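Local coordinates for protein cycloalternan-forming enzyme (Listeria monocytogenes serovar 1/2a, PDB 5F7U) that is a large multidomain member of glycoside hydrolase family 31, with a TIM barrel joined to several beta-rich domains and a family 6 carbohydrate-binding module, at residues M699-Y704 with A800-N805; D824-R829 with M870-T875; A905-Y910 with K921-D926. The protein carries 1 engineered substitution. One frame throughout, in Å; residues are numbered along the deposited sequence.

Contact 1. Residues M699-Y704 with A800-N805; sequences MNLLPY and AIIPMN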
loop_
_atom_site.group_PDB
_atom_site.type_symbol
_atom_site.label_atom_id
_atom_site.label_comp_id
_atom_site.label_asym_id
_atom_site.label_seq_id
_atom_site.Cartn_x
_atom_site.Cartn_y
_atom_site.Cartn_z
ATOM N N MET A 699 0.739 19.812 -3.589
ATOM C CA MET A 699 1.902 20.613 -3.265
ATOM C C MET A 699 1.682 21.476 -2.015
ATOM O O MET A 699 2.603 21.634 -1.210
ATOM C CB MET A 699 2.413 21.406 -4.469
ATOM C CG MET A 699 2.854 20.509 -5.634
ATOM S SD MET A 699 4.024 19.185 -5.247
ATOM C CE MET A 699 5.547 20.124 -5.131
ATOM N N ASN A 700 0.457 21.972 -1.823
ATOM C CA ASN A 700 0.119 22.715 -0.582
ATOM C C ASN A 700 0.246 21.803 0.646
ATOM O O ASN A 700 0.657 22.237 1.722
ATOM C CB ASN A 700 -1.314 23.277 -0.601
ATOM C CG ASN A 700 -1.566 24.305 -1.697
ATOM O OD1 ASN A 700 -2.643 24.289 -2.304
ATOM N ND2 ASN A 700 -0.615 25.211 -1.946
ATOM N N LEU A 701 -0.134 20.540 0.479
ATOM C CA LEU A 701 -0.070 19.555 1.566
ATOM C C LEU A 701 1.249 18.805 1.664
ATOM O O LEU A 701 1.424 17.940 2.537
ATOM C CB LEU A 701 -1.253 18.580 1.460
ATOM C CG LEU A 701 -2.657 19.174 1.685
ATOM C CD1 LEU A 701 -3.698 18.128 1.350
ATOM C CD2 LEU A 701 -2.851 19.611 3.135
ATOM N N LEU A 702 2.192 19.123 0.786
ATOM C CA LEU A 702 3.472 18.392 0.797
ATOM C C LEU A 702 4.192 18.366 2.159
ATOM O O LEU A 702 4.770 17.327 2.495
ATOM C CB LEU A 702 4.397 18.813 -0.364
ATOM C CG LEU A 702 5.647 17.954 -0.617
ATOM C CD1 LEU A 702 5.320 16.488 -0.896
ATOM C CD2 LEU A 702 6.433 18.549 -1.786
ATOM N N PRO A 703 4.133 19.463 2.965
ATOM C CA PRO A 703 4.800 19.323 4.282
ATOM C C PRO A 703 4.157 18.249 5.184
ATOM O O PRO A 703 4.878 17.543 5.901
ATOM C CB PRO A 703 4.664 20.726 4.890
ATOM C CG PRO A 703 4.671 21.616 3.683
ATOM C CD PRO A 703 3.773 20.872 2.711
ATOM N N TYR A 704 2.835 18.125 5.106
ATOM C CA TYR A 704 2.065 17.096 5.812
ATOM C C TYR A 704 2.358 15.711 5.232
ATOM O O TYR A 704 2.610 14.758 5.982
ATOM C CB TYR A 704 0.569 17.427 5.696
ATOM C CG TYR A 704 -0.403 16.364 6.170
ATOM C CD1 TYR A 704 -0.770 16.288 7.513
ATOM C CD2 TYR A 704 -0.979 15.450 5.264
ATOM C CE1 TYR A 704 -1.681 15.336 7.960
ATOM C CE2 TYR A 704 -1.871 14.454 5.703
ATOM C CZ TYR A 704 -2.227 14.424 7.046
ATOM O OH TYR A 704 -3.117 13.476 7.519
ATOM N N ALA A 800 -6.669 17.817 14.562
ATOM C CA ALA A 800 -5.638 17.819 13.496
ATOM C C ALA A 800 -4.823 19.105 13.468
ATOM O O ALA A 800 -5.365 20.198 13.618
ATOM C CB ALA A 800 -6.263 17.573 12.132
ATOM N N ILE A 801 -3.518 18.939 13.282
ATOM C CA ILE A 801 -2.568 20.028 13.030
ATOM C C ILE A 801 -1.891 19.637 11.721
ATOM O O ILE A 801 -1.165 18.646 11.668
ATOM C CB ILE A 801 -1.532 20.194 14.174
ATOM C CG1 ILE A 801 -2.252 20.503 15.502
ATOM C CG2 ILE A 801 -0.543 21.312 13.818
ATOM C CD1 ILE A 801 -1.483 20.104 16.761
ATOM N N ILE A 802 -2.186 20.388 10.658
ATOM C CA ILE A 802 -1.765 20.012 9.295
ATOM C C ILE A 802 -0.832 21.078 8.716
ATOM O O ILE A 802 -1.290 22.169 8.401
ATOM C CB ILE A 802 -2.990 19.804 8.376
ATOM C CG1 ILE A 802 -3.902 18.697 8.947
ATOM C CG2 ILE A 802 -2.560 19.476 6.938
ATOM C CD1 ILE A 802 -5.339 18.768 8.434
ATOM N N PRO A 803 0.472 20.756 8.554
ATOM C CA PRO A 803 1.401 21.728 7.946
ATOM C C PRO A 803 1.172 21.842 6.455
ATOM O O PRO A 803 0.912 20.829 5.776
ATOM C CB PRO A 803 2.778 21.140 8.218
ATOM C CG PRO A 803 2.541 19.669 8.344
ATOM C CD PRO A 803 1.140 19.482 8.887
ATOM N N MET A 804 1.258 23.067 5.949
ATOM C CA MET A 804 0.962 23.353 4.554
ATOM C C MET A 804 1.927 24.393 3.998
ATOM O O MET A 804 2.471 25.206 4.737
ATOM C CB MET A 804 -0.478 23.832 4.379
ATOM C CG MET A 804 -1.553 22.915 4.947
ATOM S SD MET A 804 -3.197 23.592 4.674
ATOM C CE MET A 804 -3.157 25.106 5.613
ATOM N N ASN A 805 2.132 24.342 2.691
ATOM C CA ASN A 805 2.931 25.338 1.991
ATOM C C ASN A 805 1.970 26.102 1.087
ATOM O O ASN A 805 1.507 25.556 0.090
ATOM C CB ASN A 805 4.038 24.654 1.174
ATOM C CG ASN A 805 4.961 25.654 0.515
ATOM O OD1 ASN A 805 5.068 26.793 0.959
ATOM N ND2 ASN A 805 5.635 25.236 -0.551
HETATM O O HOH W 1 5.323 22.381 -1.401
#
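Asn-700 and Asn-805 meet through two hydrogen bonds that run in opposite directions. Asn-805 N donates to a lone pair of Asn-700 O at 2.7 Å, and Asn-700 returns an N-H from its side chain, ND2 reaching Asn-805 O at 3.0 Å in the carbonyl plane. With chi1 at -63°, the Asn-700 amide lies beside its own backbone N and turns an N-H onto that acceptor. Two CA-H...O contacts, Met-804 CA to Asn-700 O and Asn-700 CA to Asn-805 O, accompany them. Next to this polar end the rings of Pro-703 and Pro-803 touch, CB to CB at 3.8 Å. Pro-803 CD sits at the edge of the Tyr-704 ring, near its plane, while Ile-802 CG2 approaches Tyr-704 CD1 obliquely at 3.7 Å and also meets Leu-701 CD2 at 3.8 Å. The junction packs helices 687-700 and 702-715, which follow the last barrel strand 657-660, against strand 801-806, an outermost strand of a five-stranded mixed sheet. Pro-703 has no N-H to give to Met-699 O, which takes a weak bond from Leu-702 N and a water's proton at 2.8 Å; the water in turn accepts from Asn-805 ND2. Further out, Asn-700 OD1 accepts from Gly-813 N, and ND2 also bonds Gln-814 O. Asn-805 OD1 accepts from Asp-824 N, and the Tyr-704 hydroxyl is tied to Phe-742 O and Asp-745 N.

Contact 2. Residues D824-R829 with M870-T875; sequences DNLTFR and MADETT. With MG (magnesium ion), chain K.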
loop_
_atom_site.group_PDB
_atom_site.type_symbol
_atom_site.label_atom_id
_atom_site.label_comp_id
_atom_site.label_asym_id
_atom_site.label_seq_id
_atom_site.Cartn_x
_atom_site.Cartn_y
_atom_site.Cartn_z
ATOM N N ASP A 824 6.886 28.780 0.566
ATOM C CA ASP A 824 6.323 30.086 0.268
ATOM C C ASP A 824 5.835 30.641 1.624
ATOM O O ASP A 824 6.627 31.279 2.340
ATOM C CB ASP A 824 5.245 29.969 -0.817
ATOM C CG ASP A 824 4.747 31.319 -1.323
ATOM O OD1 ASP A 824 5.031 32.368 -0.708
ATOM O OD2 ASP A 824 4.043 31.331 -2.356
ATOM N N ASN A 825 4.588 30.338 1.993
ATOM C CA ASN A 825 4.060 30.624 3.338
ATOM C C ASN A 825 3.834 29.334 4.113
ATOM O O ASN A 825 2.861 28.600 3.850
ATOM C CB ASN A 825 2.754 31.419 3.279
ATOM C CG ASN A 825 2.913 32.768 2.604
ATOM O OD1 ASN A 825 3.899 33.468 2.816
ATOM N ND2 ASN A 825 1.926 33.152 1.812
ATOM N N LEU A 826 4.731 29.034 5.046
ATOM C CA LEU A 826 4.553 27.824 5.871
ATOM C C LEU A 826 3.373 28.085 6.800
ATOM O O LEU A 826 3.351 29.097 7.521
ATOM C CB LEU A 826 5.816 27.506 6.654
ATOM C CG LEU A 826 5.806 26.350 7.650
ATOM C CD1 LEU A 826 5.587 25.020 6.946
ATOM C CD2 LEU A 826 7.147 26.367 8.372
ATOM N N THR A 827 2.411 27.165 6.767
ATOM C CA THR A 827 1.083 27.352 7.348
ATOM C C THR A 827 0.702 26.103 8.129
ATOM O O THR A 827 1.076 25.008 7.726
ATOM C CB THR A 827 0.042 27.649 6.245
ATOM O OG1 THR A 827 0.435 28.830 5.527
ATOM C CG2 THR A 827 -1.368 27.888 6.812
ATOM N N PHE A 828 0.005 26.264 9.258
ATOM C CA PHE A 828 -0.515 25.107 9.984
ATOM C C PHE A 828 -2.013 25.267 10.144
ATOM O O PHE A 828 -2.466 26.203 10.817
ATOM C CB PHE A 828 0.149 24.937 11.361
ATOM C CG PHE A 828 1.619 24.659 11.285
ATOM C CD1 PHE A 828 2.530 25.711 11.177
ATOM C CD2 PHE A 828 2.100 23.342 11.310
ATOM C CE1 PHE A 828 3.897 25.461 11.072
ATOM C CE2 PHE A 828 3.467 23.092 11.238
ATOM C CZ PHE A 828 4.360 24.153 11.101
ATOM N N ARG A 829 -2.754 24.360 9.513
ATOM C CA ARG A 829 -4.202 24.296 9.633
ATOM C C ARG A 829 -4.536 23.495 10.890
ATOM O O ARG A 829 -4.032 22.386 11.068
ATOM C CB ARG A 829 -4.785 23.631 8.376
ATOM C CG ARG A 829 -6.295 23.450 8.333
ATOM C CD ARG A 829 -7.071 24.758 8.186
ATOM N NE ARG A 829 -6.942 25.390 6.871
ATOM C CZ ARG A 829 -7.631 25.049 5.788
ATOM N NH1 ARG A 829 -7.464 25.749 4.663
ATOM N NH2 ARG A 829 -8.492 24.027 5.823
ATOM N N MET A 870 11.288 28.332 15.099
ATOM C CA MET A 870 11.117 28.043 13.663
ATOM C C MET A 870 12.134 28.855 12.867
ATOM O O MET A 870 12.576 29.915 13.315
ATOM C CB MET A 870 9.704 28.407 13.177
ATOM C CG MET A 870 8.550 27.714 13.886
ATOM S SD MET A 870 8.448 25.931 13.596
ATOM C CE MET A 870 7.752 25.891 11.949
ATOM N N ALA A 871 12.479 28.366 11.680
ATOM C CA ALA A 871 13.395 29.075 10.798
ATOM C C ALA A 871 12.648 29.986 9.829
ATOM O O ALA A 871 13.260 30.800 9.140
ATOM C CB ALA A 871 14.253 28.081 10.038
ATOM N N ASP A 872 11.324 29.853 9.792
ATOM C CA ASP A 872 10.479 30.591 8.858
ATOM C C ASP A 872 9.369 31.300 9.605
ATOM O O ASP A 872 8.956 30.854 10.677
ATOM C CB ASP A 872 9.809 29.632 7.865
ATOM C CG ASP A 872 10.799 28.855 7.025
ATOM O OD1 ASP A 872 11.252 29.389 6.000
ATOM O OD2 ASP A 872 11.114 27.699 7.371
ATOM N N GLU A 873 8.882 32.389 9.014
ATOM C CA GLU A 873 7.569 32.954 9.345
ATOM C C GLU A 873 6.525 31.831 9.279
ATOM O O GLU A 873 6.612 30.941 8.436
ATOM C CB GLU A 873 7.252 34.042 8.326
ATOM C CG GLU A 873 5.873 34.684 8.353
ATOM C CD GLU A 873 5.788 35.795 7.317
ATOM O OE1 GLU A 873 6.351 36.879 7.570
ATOM O OE2 GLU A 873 5.185 35.589 6.243
ATOM N N THR A 874 5.581 31.842 10.204
ATOM C CA THR A 874 4.540 30.825 10.224
ATOM C C THR A 874 3.167 31.475 10.233
ATOM O O THR A 874 2.988 32.522 10.836
ATOM C CB THR A 874 4.663 29.876 11.441
ATOM O OG1 THR A 874 4.747 30.649 12.633
ATOM C CG2 THR A 874 5.898 28.995 11.352
ATOM N N THR A 875 2.203 30.836 9.576
ATOM C CA THR A 875 0.815 31.273 9.622
ATOM C C THR A 875 -0.034 30.128 10.165
ATOM O O THR A 875 -0.048 29.042 9.590
ATOM C CB THR A 875 0.289 31.683 8.229
ATOM O OG1 THR A 875 1.099 32.738 7.680
ATOM C CG2 THR A 875 -1.173 32.149 8.305
HETATM MG MG MG K . 8.823 31.428 2.302
HETATM O O HOH W 2 6.822 30.924 5.710
HETATM O O HOH W 3 5.343 33.247 5.174
HETATM O O HOH W 4 4.685 36.616 3.656
HETATM O O HOH W 5 3.592 31.790 6.833
HETATM O O HOH W 6 9.112 30.633 4.249
HETATM O O HOH W 7 8.723 33.583 3.741
HETATM O O HOH W 8 11.248 31.277 2.038
#
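Thr-875 is bonded on both sides of Thr-827, the pattern expected of neighbouring parallel strands. Its N donates to Leu-826 O at 2.9 Å, and its O accepts from Phe-828 N at 2.8 Å. Thr-827 packs close to this ladder: with OG1 beside its own backbone N, its methyl CG2 is brought to 3.3 Å from Thr-875 O, while OG1 turns back to donate to Asn-825 O from above that carbonyl plane. The opposite face of the sheet, carrying Leu-826 and Thr-874, is tight and apolar. Here Met-870, bent at chi2 and chi3 (-67° and -77°), hooks its CE against Leu-826 CD2 at 3.7 Å, the two side chains crossing at about a right angle. The same methyl and Thr-874 CG2 lie at the edge of the Phe-828 ring, near its plane, and Ile-852 and Pro-803 also touch that residue.

Toward Asn-825 and Glu-873 the strands part and water takes over. One water accepts from Leu-826 N at 2.9 Å and stands 2.7 Å from Glu-873 O, spanning a gap that no direct backbone bond crosses. Another lies between Asn-825 OD1 and Glu-873 OE2, while Asn-825 ND2 bonds Asp-808 OD1. At this end Asp-824 O binds a magnesium ion at 2.2 Å, with Tyr-823 O and three waters as further ligands; one of those waters donates to Asp-872 OD1 at 3.0 Å. The protein thus contributes neutral carbonyl oxygens to the inner shell, and the carboxylate of Asp-872, acting through water, probably helps to balance the charge of the metal from the second shell.

Contact 3. Residues A905-Y910 with K921-D926; sequences ATTGYY and KAAAKD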
loop_
_atom_site.group_PDB
_atom_site.type_symbol
_atom_site.label_atom_id
_atom_site.label_comp_id
_atom_site.label_asym_id
_atom_site.label_seq_id
_atom_site.Cartn_x
_atom_site.Cartn_y
_atom_site.Cartn_z
ATOM N N ALA A 905 2.024 42.537 6.716
ATOM C CA ALA A 905 2.374 42.505 8.152
ATOM C C ALA A 905 3.523 41.565 8.511
ATOM O O ALA A 905 3.678 40.510 7.893
ATOM C CB ALA A 905 1.147 42.157 8.977
ATOM N N THR A 906 4.331 41.964 9.497
ATOM C CA THR A 906 5.366 41.092 10.096
ATOM C C THR A 906 4.759 40.042 11.038
ATOM O O THR A 906 5.202 38.892 11.065
ATOM C CB THR A 906 6.423 41.930 10.843
ATOM O OG1 THR A 906 7.067 42.781 9.895
ATOM C CG2 THR A 906 7.496 41.054 11.499
ATOM N N THR A 907 3.796 40.475 11.847
ATOM C CA THR A 907 2.970 39.603 12.674
ATOM C C THR A 907 1.574 40.182 12.574
ATOM O O THR A 907 1.415 41.367 12.249
ATOM C CB THR A 907 3.365 39.619 14.165
ATOM O OG1 THR A 907 3.256 40.952 14.676
ATOM C CG2 THR A 907 4.787 39.113 14.378
ATOM N N GLY A 908 0.562 39.373 12.872
ATOM C CA GLY A 908 -0.803 39.875 12.920
ATOM C C GLY A 908 -1.807 38.754 12.805
ATOM O O GLY A 908 -1.422 37.594 12.798
ATOM N N TYR A 909 -3.089 39.105 12.735
ATOM C CA TYR A 909 -4.143 38.115 12.493
ATOM C C TYR A 909 -5.211 38.610 11.530
ATOM O O TYR A 909 -5.392 39.808 11.356
ATOM C CB TYR A 909 -4.742 37.595 13.805
ATOM C CG TYR A 909 -5.747 38.501 14.480
ATOM C CD1 TYR A 909 -5.317 39.563 15.284
ATOM C CD2 TYR A 909 -7.134 38.272 14.352
ATOM C CE1 TYR A 909 -6.230 40.383 15.937
ATOM C CE2 TYR A 909 -8.062 39.099 15.000
ATOM C CZ TYR A 909 -7.600 40.151 15.784
ATOM O OH TYR A 909 -8.489 40.981 16.429
ATOM N N TYR A 910 -5.901 37.667 10.894
ATOM C CA TYR A 910 -6.926 37.961 9.898
ATOM C C TYR A 910 -7.994 36.890 10.013
ATOM O O TYR A 910 -7.674 35.736 10.304
ATOM C CB TYR A 910 -6.306 37.968 8.496
ATOM C CG TYR A 910 -7.307 37.939 7.353
ATOM C CD1 TYR A 910 -7.993 39.102 6.963
ATOM C CD2 TYR A 910 -7.570 36.750 6.658
ATOM C CE1 TYR A 910 -8.910 39.075 5.914
ATOM C CE2 TYR A 910 -8.490 36.713 5.608
ATOM C CZ TYR A 910 -9.155 37.870 5.246
ATOM O OH TYR A 910 -10.057 37.830 4.210
ATOM N N LYS A 921 -0.145 35.229 11.986
ATOM C CA LYS A 921 1.236 35.267 11.526
ATOM C C LYS A 921 2.176 35.523 12.694
ATOM O O LYS A 921 2.019 36.517 13.409
ATOM C CB LYS A 921 1.425 36.344 10.454
ATOM C CG LYS A 921 2.824 36.392 9.851
ATOM C CD LYS A 921 2.898 37.462 8.770
ATOM C CE LYS A 921 2.252 37.017 7.467
ATOM N NZ LYS A 921 2.530 37.988 6.362
ATOM N N ALA A 922 3.138 34.619 12.871
ATOM C CA ALA A 922 4.222 34.772 13.852
ATOM C C ALA A 922 5.530 34.889 13.093
ATOM O O ALA A 922 5.754 34.176 12.122
ATOM C CB ALA A 922 4.277 33.576 14.796
ATOM N N ALA A 923 6.380 35.812 13.530
ATOM C CA ALA A 923 7.700 35.993 12.934
ATOM C C ALA A 923 8.596 34.781 13.229
ATOM O O ALA A 923 8.360 34.055 14.194
ATOM C CB ALA A 923 8.333 37.279 13.456
ATOM N N ALA A 924 9.609 34.559 12.396
ATOM C CA ALA A 924 10.630 33.549 12.681
ATOM C C ALA A 924 11.413 33.977 13.916
ATOM O O ALA A 924 11.892 35.111 13.982
ATOM C CB ALA A 924 11.573 33.368 11.492
ATOM N N LYS A 925 11.517 33.088 14.896
ATOM C CA LYS A 925 12.274 33.352 16.134
ATOM C C LYS A 925 12.981 32.083 16.573
ATOM O O LYS A 925 12.443 30.986 16.419
ATOM C CB LYS A 925 11.355 33.821 17.269
ATOM C CG LYS A 925 10.868 35.253 17.114
ATOM C CD LYS A 925 10.365 35.842 18.411
ATOM C CE LYS A 925 10.040 37.308 18.194
ATOM N NZ LYS A 925 10.312 38.094 19.430
ATOM N N ASP A 926 14.171 32.242 17.143
ATOM C CA ASP A 926 14.929 31.121 17.675
ATOM C C ASP A 926 14.528 30.780 19.128
ATOM O O ASP A 926 15.365 30.391 19.963
ATOM C CB ASP A 926 16.426 31.410 17.555
ATOM C CG ASP A 926 17.277 30.149 17.626
ATOM O OD1 ASP A 926 16.721 29.032 17.780
ATOM O OD2 ASP A 926 18.520 30.279 17.523
HETATM O O HOH W 9 5.358 38.938 6.333
#
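Lys-921, whose NZ bonds Ala-905 O, also makes a cation-pi contact with the Phe-902 ring, while the Tyr-910 ring meets that of Tyr-919 edge-to-face. Between Gly-908 and Lys-921 the peptide groups are joined by two bonds. Lys-921 N donates to Gly-908 O at 2.8 Å; the return bond, Gly-908 N to Lys-921 O, is longer at 3.3 Å. Thr-907 adds a CA-H...O contact to the same oxygen.

This reciprocal pair is a hydrogen-bonded antiparallel one, and it belongs to the beta hairpin of strands 908-912 and 917-922, of which 908-912 is an outermost strand of the mixed sheet. Gly-908 is stretched almost flat there, with phi at 161°. A CB at these angles would be pressed against the carbonyl oxygen of Thr-907, and glycine has none.

From the strand Lys-921 sends its chain out over residues 905-907. CG lies anti to the backbone N (chi1 -176°), and a bend at chi3 carries the tip round to the turn that follows helix 899-904. On the way CD passes two carbonyl oxygens, 3.3 Å from Ala-905 O and 3.6 Å from Thr-906 O. NZ then donates to Ala-905 O at 3.2 Å and to a water at 3.0 Å, and that water itself donates to Ala-905 O, closing a small ring of bonds. Phe-902 O, inside the helix, is a further acceptor for NZ, so the ammonium sits by the carbonyl end of helix 899-904, where the helix dipole would probably favour its positive charge. Glu-873 OE2 makes a weak, long ion pair with it. Beside the hairpin, Thr-907 CG2 rests against Ala-923, 4.1 Å from its CB.

In the fold
The three contacts follow one another along the chain, each closing before the next opens, and all reach the same five-stranded mixed sheet, ordered 801-806, 825-830, 874-879, 917-922 and 908-912. Contact 1 sets one outermost strand against the helices that follow the last barrel strand, contact 2 joins the second and third strands in parallel, and contact 3 pairs the last two. Contacts 1 and 2 lie about 10 Å apart, contacts 2 and 3 about 9 Å, and contacts 1 and 3 about 18 Å, centre to centre. Neighbours touch through probable hydrogen bonds, Met-804 N to Thr-827 O and Ala-922 N to Thr-874 O, so the sheet links the barrel side continuously to the hairpin.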